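Acyl-homoserine-lactone synthase (Pseudomonas aeruginosa, PDB 1RO5) catalyses the transfer of an acyl chain from acyl carrier protein to S-adenosylmethionine, making the quorum-sensing signal N-(3-oxododecanoyl)homoserine lactone. Local coordinates at residues 156-161 with 177-182; 24-29 with 104-109; 141-146 with 173-178. One frame throughout, in Å; residues are numbered along the deposited sequence. Where two conformers were deposited one is given.

All three contacts bear on one mixed sheet of the acetyltransferase-like fold. Interactions 1 and 3 share strand 171-179, whose residues Arg177 and Ile178 belong to both: strand 158-161 lies along one edge of it and strand 139-145 along the other. Interaction 3 is buried, with regular backbone bonds and aliphatic filling. Interaction 1, at the surface, relies more on polar side chains and a water. Interaction 2, about 24 Å from interaction 1 between centres, sets helix 16-30 across strand 99-107 without a hydrogen bond between its segments, and is partly buried. It meets interaction 3 through Phe105, whose ring, in one of its two conformers, packs against Thr142 and Thr144.

Interaction 1. Residues 156-161 with 177-182; sequences GLDVSR and RIELNA
The guanidinium of Arg177 meets Ser160 at its edge: NE donates to Ser160 OG over 3.1 Å, with the hydroxyl close to the guanidinium plane and the bond nearly straight (164°). Phe162 adds a cation-pi contact to the same group. The other flat pair is the carboxylate of Asp158 and the amide of Asn181, nearly coplanar although the two side chains cross at about a right angle. Asn181 ND2 donates a hydrogen bond to Asp158 OD2 at 2.8 Å. OD2 lies in the amide plane; ND2 approaches it on the anti side, somewhat out of the carboxylate plane. Asn181 CG sits between its backbone N and carbonyl carbon (chi1 55°), a turn that suits its position as N-cap of helix 182-189; OD1 makes a weak bond to Thr184 N while ND2 holds the aspartate.

Between these side-chain bonds the strands pair antiparallel. Ser160 and Arg177 exchange two backbone bonds, Arg177 N to Ser160 O at 2.8 Å and Ser160 N to Arg177 O at 3.1 Å. A water donates to Arg177 O and makes a weak bond to Ser160 OG. Val159 and Ile178 form the intervening non-hydrogen-bonded pair, turning branched aliphatic chains to the face opposite Ser160 and Arg177; CG2 of Val159 and CG1 of Ile178 are 4.4 Å apart.

The small serine hydroxyl thus steadies a long arginine, and one asparagine spends both ends of its amide, joining the start of helix 182-189 to Asp158. The bond from ND2 would probably favour a charged Asp158.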
ATOM      1  N   GLY A 156      -2.609 -15.375   6.633  1.00 48.79           N
ATOM      2  CA  GLY A 156      -1.831 -16.373   5.950  1.00 50.64           C
ATOM      3  C   GLY A 156      -0.646 -15.956   5.071  1.00 51.77           C
ATOM      4  O   GLY A 156       0.113 -16.856   4.623  1.00 51.90           O
ATOM      5  N   LEU A 157      -0.421 -14.645   4.852  1.00 49.19           N
ATOM      6  CA  LEU A 157       0.552 -14.210   3.864  1.00 47.32           C
ATOM      7  C   LEU A 157       1.907 -14.589   4.327  1.00 47.01           C
ATOM      8  O   LEU A 157       2.152 -14.851   5.503  1.00 46.19           O
ATOM      9  CB  LEU A 157       0.508 -12.699   3.636  1.00 46.98           C
ATOM     10  CG  LEU A 157      -0.611 -12.246   2.745  1.00 47.33           C
ATOM     11  CD1 LEU A 157      -1.879 -12.934   2.994  1.00 51.97           C
ATOM     12  CD2 LEU A 157      -0.851 -10.779   2.910  1.00 51.35           C
ATOM     13  N   ASP A 158       2.851 -14.594   3.399  1.00 46.61           N
ATOM     14  CA  ASP A 158       4.154 -14.925   3.814  1.00 46.06           C
ATOM     15  C   ASP A 158       4.851 -13.561   3.982  1.00 46.90           C
ATOM     16  O   ASP A 158       5.141 -12.896   2.993  1.00 48.18           O
ATOM     17  CB  ASP A 158       4.745 -15.831   2.742  1.00 45.98           C
ATOM     18  CG  ASP A 158       6.188 -16.117   2.965  1.00 45.92           C
ATOM     19  OD1 ASP A 158       6.706 -15.627   3.945  1.00 53.00           O
ATOM     20  OD2 ASP A 158       6.929 -16.780   2.211  1.00 49.05           O
ATOM     21  N   VAL A 159       5.155 -13.174   5.219  1.00 46.36           N
ATOM     22  CA  VAL A 159       5.503 -11.817   5.590  1.00 44.95           C
ATOM     23  C   VAL A 159       6.595 -11.890   6.574  1.00 44.68           C
ATOM     24  O   VAL A 159       6.528 -12.668   7.566  1.00 44.76           O
ATOM     25  CB  VAL A 159       4.323 -11.189   6.298  1.00 45.62           C
ATOM     26  CG1 VAL A 159       4.562  -9.724   6.499  1.00 45.56           C
ATOM     27  CG2 VAL A 159       3.231 -11.199   5.358  1.00 46.47           C
ATOM     28  N   SER A 160       7.648 -11.123   6.336  1.00 43.50           N
ATOM     29  CA  SER A 160       8.764 -11.211   7.244  1.00 42.91           C
ATOM     30  C   SER A 160       9.182  -9.758   7.391  1.00 42.32           C
ATOM     31  O   SER A 160       8.730  -8.951   6.615  1.00 43.32           O
ATOM     32  CB  SER A 160       9.840 -12.115   6.675  1.00 44.58           C
ATOM     33  OG  SER A 160      10.783 -11.404   5.866  1.00 50.03           O
ATOM     34  N   ARG A 161       9.936  -9.438   8.412  1.00 39.76           N
ATOM     35  CA  ARG A 161      10.345  -8.131   8.708  1.00 41.41           C
ATOM     36  C   ARG A 161      11.871  -7.988   8.529  1.00 42.76           C
ATOM     37  O   ARG A 161      12.615  -8.956   8.554  1.00 44.04           O
ATOM     38  CB  ARG A 161       9.788  -7.721  10.147  1.00 42.71           C
ATOM     39  CG  ARG A 161      10.655  -7.839  11.307  1.00 45.74           C
ATOM     40  CD  ARG A 161      10.002  -8.229  12.766  1.00 45.96           C
ATOM     41  NE  ARG A 161       8.707  -7.675  13.130  1.00 46.40           N
ATOM     42  CZ  ARG A 161       8.432  -7.063  14.306  1.00 48.57           C
ATOM     43  NH1 ARG A 161       9.409  -6.862  15.173  1.00 50.56           N
ATOM     44  NH2 ARG A 161       7.195  -6.578  14.613  1.00 42.13           N
ATOM     45  N   ARG A 177       8.738  -7.393   4.330  1.00 36.28           N
ATOM     46  CA  ARG A 177       8.730  -7.984   2.972  1.00 40.24           C
ATOM     47  C   ARG A 177       7.618  -8.988   2.731  1.00 39.80           C
ATOM     48  O   ARG A 177       7.428  -9.823   3.569  1.00 41.60           O
ATOM     49  CB  ARG A 177      10.131  -8.393   2.441  1.00 41.90           C
ATOM     50  CG  ARG A 177      10.866  -9.335   3.136  1.00 50.39           C
ATOM     51  CD  ARG A 177      12.435  -9.198   3.053  1.00 54.21           C
ATOM     52  NE  ARG A 177      12.982  -9.774   4.334  1.00 55.66           N
ATOM     53  CZ  ARG A 177      14.161  -9.482   4.888  1.00 59.88           C
ATOM     54  NH1 ARG A 177      14.973  -8.618   4.243  1.00 55.36           N
ATOM     55  NH2 ARG A 177      14.531 -10.075   6.085  1.00 60.56           N
ATOM     56  N   ILE A 178       6.776  -8.808   1.703  1.00 39.41           N
ATOM     57  CA  ILE A 178       5.606  -9.627   1.551  1.00 39.50           C
ATOM     58  C   ILE A 178       5.956 -10.396   0.287  1.00 40.67           C
ATOM     59  O   ILE A 178       5.909  -9.790  -0.796  1.00 41.87           O
ATOM     60  CB  ILE A 178       4.365  -8.861   1.190  1.00 39.46           C
ATOM     61  CG1 ILE A 178       3.750  -8.071   2.328  1.00 43.54           C
ATOM     62  CG2 ILE A 178       3.195  -9.818   0.996  1.00 39.96           C
ATOM     63  CD1 ILE A 178       4.273  -6.801   2.561  1.00 49.77           C
ATOM     64  N   GLU A 179       6.301 -11.702   0.385  1.00 40.21           N
ATOM     65  CA  GLU A 179       6.610 -12.528  -0.810  1.00 38.77           C
ATOM     66  C   GLU A 179       5.358 -12.870  -1.535  1.00 39.12           C
ATOM     67  O   GLU A 179       4.374 -13.313  -0.914  1.00 40.12           O
ATOM     68  CB  GLU A 179       7.357 -13.752  -0.378  1.00 39.93           C
ATOM     69  CG  GLU A 179       8.633 -13.343   0.363  1.00 40.37           C
ATOM     70  CD  GLU A 179       9.659 -12.801  -0.584  1.00 49.17           C
ATOM     71  OE1 GLU A 179       9.505 -12.966  -1.861  1.00 54.91           O
ATOM     72  OE2 GLU A 179      10.589 -12.176  -0.060  1.00 54.44           O
ATOM     73  N   LEU A 180       5.288 -12.610  -2.829  1.00 37.70           N
ATOM     74  CA  LEU A 180       4.014 -12.997  -3.503  1.00 39.60           C
ATOM     75  C   LEU A 180       4.063 -14.494  -4.049  1.00 40.20           C
ATOM     76  O   LEU A 180       3.665 -14.785  -5.194  1.00 37.92           O
ATOM     77  CB  LEU A 180       3.630 -12.000  -4.635  1.00 39.37           C
ATOM     78  CG  LEU A 180       3.718 -10.468  -4.290  1.00 40.11           C
ATOM     79  CD1 LEU A 180       3.357  -9.656  -5.486  1.00 31.04           C
ATOM     80  CD2 LEU A 180       2.698 -10.212  -3.156  1.00 27.51           C
ATOM     81  N   ASN A 181       4.586 -15.401  -3.218  1.00 40.58           N
ATOM     82  CA  ASN A 181       4.756 -16.786  -3.605  1.00 40.88           C
ATOM     83  C   ASN A 181       3.418 -17.527  -3.414  1.00 44.04           C
ATOM     84  O   ASN A 181       2.288 -16.962  -3.273  1.00 44.47           O
ATOM     85  CB  ASN A 181       5.914 -17.401  -2.773  1.00 37.50           C
ATOM     86  CG  ASN A 181       5.674 -17.243  -1.291  1.00 36.94           C
ATOM     87  OD1 ASN A 181       4.532 -17.085  -0.872  1.00 36.06           O
ATOM     88  ND2 ASN A 181       6.727 -17.236  -0.500  1.00 33.28           N
ATOM     89  N   ALA A 182       3.560 -18.854  -3.393  1.00 47.60           N
ATOM     90  CA  ALA A 182       2.479 -19.822  -3.356  1.00 45.36           C
ATOM     91  C   ALA A 182       1.711 -19.677  -2.066  1.00 43.89           C
ATOM     92  O   ALA A 182       0.409 -19.665  -2.043  1.00 44.45           O
ATOM     93  CB  ALA A 182       3.179 -21.330  -3.486  1.00 47.32           C
TER
HETATM   94  O   HOH W   1       8.786 -12.609   3.777  1.00 54.39           O

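Interaction 2. Residues 24-29 with 104-109; sequences KLRAQV and RFAINS
Leu25, Arg26 and Val29 of the helix close round the methyl group of Ala106. Arg26 CG and Val29 CG2 each come to 3.9 Å from Ala106 CB, and Leu25 CG to 4.1 Å. So small a side chain lets the helix come close to the strand, the axes of the two segments being 7.6 Å apart at 88°. Leu25, its CG anti to the backbone N (chi1 -180°), carries CD1 on to the strand end, 3.9 Å from Asn108 CB.

At the other end two arginines cross at about a right angle. Arg104 CG lies over one face of the Arg26 guanidinium, 3.8 Å from NE, while NH2 of Arg26 approaches NE of Arg104 to 4.1 Å. Glu45 accepts salt bridges from the NE of both, so the two guanidinium groups gather round one carboxylate. Farther out, Asp50 takes NH2 of Arg26, the carbonyl of Trp36 accepts from Arg104 NH2, and Phe30 makes a cation-pi contact with Arg104.

Backbone bonds from Ala106 to Cys68 and from Asn108 to Phe66 tie the strand to its neighbour 64-73. Ile107, pointing away, meets helix 118-133; helix 16-30 belongs to the other helical layer of the alpha-beta-alpha sandwich.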
ATOM      1  N   LYS A  24      -7.052  13.678  -0.602  1.00 31.92           N
ATOM      2  CA  LYS A  24      -7.873  14.185   0.499  1.00 35.20           C
ATOM      3  C   LYS A  24      -8.035  13.040   1.502  1.00 35.94           C
ATOM      4  O   LYS A  24      -7.885  13.274   2.661  1.00 39.11           O
ATOM      5  CB  LYS A  24      -9.290  14.661   0.095  1.00 33.55           C
ATOM      6  CG  LYS A  24      -9.429  15.831  -0.814  1.00 43.14           C
ATOM      7  CD  LYS A  24      -9.895  17.114  -0.154  1.00 58.99           C
ATOM      8  CE  LYS A  24     -10.202  18.261  -1.213  1.00 67.99           C
ATOM      9  NZ  LYS A  24     -11.080  19.322  -0.486  1.00 71.98           N
ATOM     10  N   LEU A  25      -8.346  11.835   1.034  1.00 35.79           N
ATOM     11  CA  LEU A  25      -8.414  10.628   1.870  1.00 36.51           C
ATOM     12  C   LEU A  25      -7.121  10.410   2.586  1.00 33.56           C
ATOM     13  O   LEU A  25      -7.149  10.123   3.747  1.00 35.48           O
ATOM     14  CB  LEU A  25      -8.794   9.363   1.083  1.00 33.90           C
ATOM     15  CG  LEU A  25      -8.887   8.087   1.880  1.00 37.59           C
ATOM     16  CD1 LEU A  25      -9.735   8.266   3.160  1.00 39.24           C
ATOM     17  CD2 LEU A  25      -9.624   7.041   1.099  1.00 31.39           C
ATOM     18  N   ARG A  26      -5.980  10.565   1.916  1.00 32.58           N
ATOM     19  CA  ARG A  26      -4.700  10.426   2.615  1.00 30.18           C
ATOM     20  C   ARG A  26      -4.520  11.523   3.675  1.00 31.90           C
ATOM     21  O   ARG A  26      -3.880  11.260   4.710  1.00 29.69           O
ATOM     22  CB  ARG A  26      -3.573  10.510   1.617  1.00 29.22           C
ATOM     23  CG  ARG A  26      -3.445   9.216   0.838  1.00 29.70           C
ATOM     24  CD  ARG A  26      -2.455   9.260  -0.338  1.00 30.76           C
ATOM     25  NE  ARG A  26      -1.161   9.920  -0.103  1.00 27.20           N
ATOM     26  CZ  ARG A  26      -0.209  10.155  -1.039  1.00 25.59           C
ATOM     27  NH1 ARG A  26      -0.353   9.728  -2.299  1.00 22.56           N
ATOM     28  NH2 ARG A  26       0.900  10.869  -0.703  1.00 32.35           N
ATOM     29  N   ALA A  27      -4.995  12.757   3.372  1.00 31.33           N
ATOM     30  CA  ALA A  27      -4.955  13.801   4.408  1.00 35.74           C
ATOM     31  C   ALA A  27      -5.862  13.456   5.626  1.00 39.38           C
ATOM     32  O   ALA A  27      -5.457  13.679   6.776  1.00 38.94           O
ATOM     33  CB  ALA A  27      -5.325  15.185   3.862  1.00 32.48           C
ATOM     34  N   GLN A  28      -7.056  12.901   5.366  1.00 40.19           N
ATOM     35  CA  GLN A  28      -7.953  12.566   6.437  1.00 44.82           C
ATOM     36  C   GLN A  28      -7.293  11.511   7.307  1.00 45.78           C
ATOM     37  O   GLN A  28      -7.359  11.577   8.551  1.00 46.77           O
ATOM     38  CB  GLN A  28      -9.332  12.111   5.898  1.00 46.28           C
ATOM     39  CG  GLN A  28     -10.104  13.265   5.112  1.00 51.86           C
ATOM     40  CD  GLN A  28     -11.478  12.804   4.593  1.00 63.42           C
ATOM     41  OE1 GLN A  28     -11.640  11.995   3.597  1.00 58.20           O
ATOM     42  NE2 GLN A  28     -12.493  13.304   5.300  1.00 68.02           N
ATOM     43  N   VAL A  29      -6.526  10.622   6.668  1.00 45.85           N
ATOM     44  CA  VAL A  29      -5.805   9.610   7.444  1.00 44.92           C
ATOM     45  C   VAL A  29      -4.579  10.059   8.120  1.00 44.84           C
ATOM     46  O   VAL A  29      -4.442   9.784   9.268  1.00 45.46           O
ATOM     47  CB  VAL A  29      -5.606   8.338   6.632  1.00 44.78           C
ATOM     48  CG1 VAL A  29      -4.727   7.316   7.333  1.00 36.96           C
ATOM     49  CG2 VAL A  29      -7.028   7.808   6.342  1.00 43.42           C
ATOM     50  N   ARG A 104       1.528   4.673   2.179  1.00 30.35           N
ATOM     51  CA  ARG A 104       0.288   5.495   2.226  1.00 30.02           C
ATOM     52  C   ARG A 104      -1.017   4.706   2.176  1.00 32.46           C
ATOM     53  O   ARG A 104      -1.917   5.074   1.431  1.00 31.52           O
ATOM     54  CB  ARG A 104       0.304   6.611   1.154  1.00 29.67           C
ATOM     55  CG  ARG A 104       1.463   7.618   1.286  1.00 29.78           C
ATOM     56  CD  ARG A 104       1.364   8.296   2.644  1.00 31.63           C
ATOM     57  NE  ARG A 104       2.226   9.463   2.863  1.00 33.61           N
ATOM     58  CZ  ARG A 104       3.225   9.545   3.785  1.00 35.95           C
ATOM     59  NH1 ARG A 104       3.573   8.536   4.621  1.00 32.50           N
ATOM     60  NH2 ARG A 104       3.862  10.668   3.915  1.00 30.58           N
ATOM     61  N   PHE A 105      -1.165   3.662   3.010  1.00 33.89           N
ATOM     62  CA  PHE A 105      -2.427   2.947   3.141  1.00 35.59           C
ATOM     63  C   PHE A 105      -3.386   3.819   3.779  1.00 35.10           C
ATOM     64  O   PHE A 105      -3.215   4.149   4.892  1.00 38.95           O
ATOM     65  CB  PHE A 105      -2.460   1.599   3.956  0.50 35.22           C
ATOM     66  CG  PHE A 105      -1.288   0.715   3.769  0.50 29.96           C
ATOM     67  CD1 PHE A 105      -0.371   0.959   2.754  0.50 32.18           C
ATOM     68  CD2 PHE A 105      -1.026  -0.279   4.694  0.50 28.02           C
ATOM     69  CE1 PHE A 105       0.823   0.181   2.621  0.50 30.45           C
ATOM     70  CE2 PHE A 105       0.130  -1.087   4.545  0.50 30.89           C
ATOM     71  CZ  PHE A 105       1.046  -0.821   3.472  0.50 26.74           C
ATOM     72  N   ALA A 106      -4.465   4.147   3.138  1.00 34.25           N
ATOM     73  CA  ALA A 106      -5.401   5.060   3.720  1.00 34.56           C
ATOM     74  C   ALA A 106      -6.808   4.509   3.425  1.00 37.32           C
ATOM     75  O   ALA A 106      -7.163   4.331   2.258  1.00 34.10           O
ATOM     76  CB  ALA A 106      -5.227   6.546   3.068  1.00 33.73           C
ATOM     77  N   ILE A 107      -7.596   4.264   4.489  1.00 40.56           N
ATOM     78  CA  ILE A 107      -8.971   3.710   4.394  1.00 45.07           C
ATOM     79  C   ILE A 107      -9.928   4.610   5.119  1.00 46.88           C
ATOM     80  O   ILE A 107      -9.723   4.940   6.277  1.00 47.51           O
ATOM     81  CB  ILE A 107      -9.053   2.201   4.912  1.00 45.81           C
ATOM     82  CG1 ILE A 107      -8.287   1.297   3.961  1.00 45.40           C
ATOM     83  CG2 ILE A 107     -10.498   1.681   4.891  1.00 47.32           C
ATOM     84  CD1 ILE A 107      -8.409  -0.070   4.285  1.00 51.69           C
ATOM     85  N   ASN A 108     -10.957   5.031   4.420  1.00 51.06           N
ATOM     86  CA  ASN A 108     -11.943   5.875   5.007  1.00 57.18           C
ATOM     87  C   ASN A 108     -12.578   5.119   6.203  1.00 61.54           C
ATOM     88  O   ASN A 108     -13.133   3.935   6.082  1.00 62.22           O
ATOM     89  CB  ASN A 108     -13.008   6.275   4.016  1.00 56.49           C
ATOM     90  CG  ASN A 108     -14.072   7.180   4.656  1.00 64.90           C
ATOM     91  OD1 ASN A 108     -13.807   7.932   5.624  1.00 71.57           O
ATOM     92  ND2 ASN A 108     -15.273   7.126   4.119  1.00 71.13           N
ATOM     93  N   SER A 109     -12.486   5.798   7.350  1.00 64.58           N
ATOM     94  CA  SER A 109     -12.924   5.177   8.605  1.00 69.27           C
ATOM     95  C   SER A 109     -14.460   5.336   8.985  1.00 70.81           C
ATOM     96  O   SER A 109     -14.967   4.399   9.663  1.00 71.94           O
ATOM     97  CB  SER A 109     -12.015   5.694   9.710  1.00 69.61           C
ATOM     98  OG  SER A 109     -12.419   7.028  10.042  1.00 69.51           O
TER

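Interaction 3. Residues 141-146 with 173-178; sequences VTVTTV and AVALRI. With SO4 (sulfate ion), chain E.
Thr145, the non-hydrogen-bonded partner of Ala173 (CA to CA 4.2 Å), stands where strand 139-145 gives way to helix 146-154 and uses one hydroxyl twice: OG1 donates to O1 of a sulfate ion at 2.9 Å and caps the helix by accepting from Val148 N. A chi1 of 63° swings OG1 back over the backbone, within reach of Val148 N. The sulfate probably comes from the crystallisation liquor, and sits near the start of the helix, where the helix dipole would probably favour an anion.

Behind this end the two strands run antiparallel. Thr142 pairs with Leu176 and Thr144 with Val174, each through two backbone bonds; Leu176 N to Thr142 O, at 2.8 Å and 168°, is the shortest and straightest of the four. The pairs between them, such as Val143 with Ala175, bring CA hydrogens to carbonyl oxygens.

On one face the threonines turn their methyl groups to aliphatic partners. CG2 of Thr144 lies 3.7 Å from Leu176 CD1, and CG2 of Thr142 is 3.9 Å from Ile178 CD1. With OG1 of Thr142 anti to its backbone N (chi1 180°), the hydroxyl is directed to Leu102 O on strand 99-107. CG1 of Val174 packs 4.3 Å from Val146 CG2. On the other face Val141 CG1 touches Arg177 CB at 4.0 Å.

Leu176 and Val174 reach helix 146-154. Threonine suits position 142 because its branches divide the work, CG2 packing on Ile178 while OG1, a buried polar atom, binds the neighbouring strand; Thr145 instead serves as helix cap and sulfate ligand.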
ATOM      1  N   VAL A 141       7.546  -4.642  -0.653  1.00 37.58           N
ATOM      2  CA  VAL A 141       8.010  -4.201   0.629  1.00 35.07           C
ATOM      3  C   VAL A 141       7.159  -2.991   1.096  1.00 35.47           C
ATOM      4  O   VAL A 141       6.507  -2.330   0.288  1.00 34.98           O
ATOM      5  CB  VAL A 141       9.496  -3.846   0.580  1.00 36.92           C
ATOM      6  CG1 VAL A 141      10.296  -5.082   0.289  1.00 34.05           C
ATOM      7  CG2 VAL A 141       9.800  -2.714  -0.447  1.00 34.76           C
ATOM      8  N   THR A 142       7.106  -2.737   2.391  1.00 32.21           N
ATOM      9  CA  THR A 142       6.357  -1.592   2.866  1.00 31.85           C
ATOM     10  C   THR A 142       6.795  -1.229   4.283  1.00 31.62           C
ATOM     11  O   THR A 142       7.251  -2.075   5.031  1.00 32.64           O
ATOM     12  CB  THR A 142       4.850  -1.884   2.761  1.00 32.18           C
ATOM     13  OG1 THR A 142       4.095  -0.765   3.227  1.00 30.53           O
ATOM     14  CG2 THR A 142       4.488  -3.049   3.728  1.00 31.14           C
ATOM     15  N   VAL A 143       6.618   0.011   4.674  1.00 32.61           N
ATOM     16  CA  VAL A 143       6.734   0.423   6.070  1.00 31.17           C
ATOM     17  C   VAL A 143       5.310   0.629   6.530  1.00 34.17           C
ATOM     18  O   VAL A 143       4.598   1.488   5.980  1.00 36.28           O
ATOM     19  CB  VAL A 143       7.526   1.713   6.225  1.00 31.84           C
ATOM     20  CG1 VAL A 143       7.429   2.363   7.666  1.00 25.19           C
ATOM     21  CG2 VAL A 143       8.947   1.446   5.968  1.00 28.35           C
ATOM     22  N   THR A 144       4.888  -0.169   7.503  1.00 32.89           N
ATOM     23  CA  THR A 144       3.544  -0.063   8.008  1.00 34.03           C
ATOM     24  C   THR A 144       3.612  -0.253   9.571  1.00 36.37           C
ATOM     25  O   THR A 144       4.734  -0.091  10.180  1.00 36.54           O
ATOM     26  CB  THR A 144       2.573  -1.005   7.236  1.00 34.94           C
ATOM     27  OG1 THR A 144       1.254  -0.759   7.702  1.00 36.52           O
ATOM     28  CG2 THR A 144       2.835  -2.470   7.550  1.00 31.54           C
ATOM     29  N   THR A 145       2.473  -0.456  10.262  1.00 36.28           N
ATOM     30  CA  THR A 145       2.553  -0.654  11.699  1.00 34.17           C
ATOM     31  C   THR A 145       2.500  -2.137  12.042  1.00 35.88           C
ATOM     32  O   THR A 145       2.054  -3.049  11.227  1.00 32.25           O
ATOM     33  CB  THR A 145       1.355  -0.051  12.384  1.00 35.95           C
ATOM     34  OG1 THR A 145       0.185  -0.765  11.907  1.00 36.85           O
ATOM     35  CG2 THR A 145       1.126   1.487  12.031  1.00 32.52           C
ATOM     36  N   VAL A 146       2.828  -2.369  13.315  1.00 36.46           N
ATOM     37  CA  VAL A 146       2.801  -3.735  13.848  1.00 39.30           C
ATOM     38  C   VAL A 146       1.453  -4.369  13.753  1.00 39.49           C
ATOM     39  O   VAL A 146       1.335  -5.582  13.526  1.00 37.97           O
ATOM     40  CB  VAL A 146       3.350  -3.843  15.266  1.00 39.59           C
ATOM     41  CG1 VAL A 146       3.195  -5.321  15.733  1.00 43.86           C
ATOM     42  CG2 VAL A 146       4.795  -3.448  15.261  1.00 37.76           C
ATOM     43  N   ALA A 173       6.267   1.080  14.253  1.00 34.65           N
ATOM     44  CA  ALA A 173       6.304   0.867  12.785  1.00 34.06           C
ATOM     45  C   ALA A 173       7.306  -0.209  12.506  1.00 34.20           C
ATOM     46  O   ALA A 173       8.221  -0.359  13.281  1.00 34.69           O
ATOM     47  CB  ALA A 173       6.731   2.130  12.106  1.00 31.48           C
ATOM     48  N   VAL A 174       7.177  -0.933  11.393  1.00 33.83           N
ATOM     49  CA  VAL A 174       8.122  -1.928  11.015  1.00 32.32           C
ATOM     50  C   VAL A 174       8.177  -1.947   9.489  1.00 33.30           C
ATOM     51  O   VAL A 174       7.189  -1.594   8.846  1.00 34.00           O
ATOM     52  CB  VAL A 174       7.581  -3.313  11.585  1.00 34.50           C
ATOM     53  CG1 VAL A 174       6.036  -3.585  11.157  1.00 30.87           C
ATOM     54  CG2 VAL A 174       8.503  -4.490  11.290  1.00 29.71           C
ATOM     55  N   ALA A 175       9.297  -2.386   8.892  1.00 33.94           N
ATOM     56  CA  ALA A 175       9.466  -2.648   7.454  1.00 32.79           C
ATOM     57  C   ALA A 175       9.209  -4.112   7.194  1.00 35.29           C
ATOM     58  O   ALA A 175       9.875  -4.991   7.790  1.00 35.56           O
ATOM     59  CB  ALA A 175      10.928  -2.354   6.980  1.00 33.51           C
ATOM     60  N   LEU A 176       8.285  -4.391   6.265  1.00 34.06           N
ATOM     61  CA  LEU A 176       7.969  -5.728   5.947  1.00 33.19           C
ATOM     62  C   LEU A 176       8.390  -6.130   4.530  1.00 34.12           C
ATOM     63  O   LEU A 176       8.339  -5.328   3.623  1.00 33.89           O
ATOM     64  CB  LEU A 176       6.450  -5.827   6.044  1.00 31.28           C
ATOM     65  CG  LEU A 176       5.845  -5.556   7.409  1.00 32.28           C
ATOM     66  CD1 LEU A 176       4.386  -5.758   7.185  1.00 32.64           C
ATOM     67  CD2 LEU A 176       6.320  -6.507   8.526  1.00 39.50           C
ATOM     68  N   ARG A 177       8.738  -7.393   4.330  1.00 36.28           N
ATOM     69  CA  ARG A 177       8.730  -7.984   2.972  1.00 40.24           C
ATOM     70  C   ARG A 177       7.618  -8.988   2.731  1.00 39.80           C
ATOM     71  O   ARG A 177       7.428  -9.823   3.569  1.00 41.60           O
ATOM     72  CB  ARG A 177      10.131  -8.393   2.441  1.00 41.90           C
ATOM     73  CG  ARG A 177      10.866  -9.335   3.136  1.00 50.39           C
ATOM     74  CD  ARG A 177      12.435  -9.198   3.053  1.00 54.21           C
ATOM     75  NE  ARG A 177      12.982  -9.774   4.334  1.00 55.66           N
ATOM     76  CZ  ARG A 177      14.161  -9.482   4.888  1.00 59.88           C
ATOM     77  NH1 ARG A 177      14.973  -8.618   4.243  1.00 55.36           N
ATOM     78  NH2 ARG A 177      14.531 -10.075   6.085  1.00 60.56           N
ATOM     79  N   ILE A 178       6.776  -8.808   1.703  1.00 39.41           N
ATOM     80  CA  ILE A 178       5.606  -9.627   1.551  1.00 39.50           C
ATOM     81  C   ILE A 178       5.956 -10.396   0.287  1.00 40.67           C
ATOM     82  O   ILE A 178       5.909  -9.790  -0.796  1.00 41.87           O
ATOM     83  CB  ILE A 178       4.365  -8.861   1.190  1.00 39.46           C
ATOM     84  CG1 ILE A 178       3.750  -8.071   2.328  1.00 43.54           C
ATOM     85  CG2 ILE A 178       3.195  -9.818   0.996  1.00 39.96           C
ATOM     86  CD1 ILE A 178       4.273  -6.801   2.561  1.00 49.77           C
TER
HETATM   87  S   SO4 E 404      -3.145  -0.531  13.888  1.00 66.70           S
HETATM   88  O1  SO4 E 404      -2.196   0.257  13.138  1.00 67.50           O
HETATM   89  O2  SO4 E 404      -3.446  -1.774  13.179  1.00 72.54           O
HETATM   90  O3  SO4 E 404      -4.355   0.246  14.201  1.00 68.79           O
HETATM   91  O4  SO4 E 404      -2.550  -0.969  15.157  1.00 69.33           O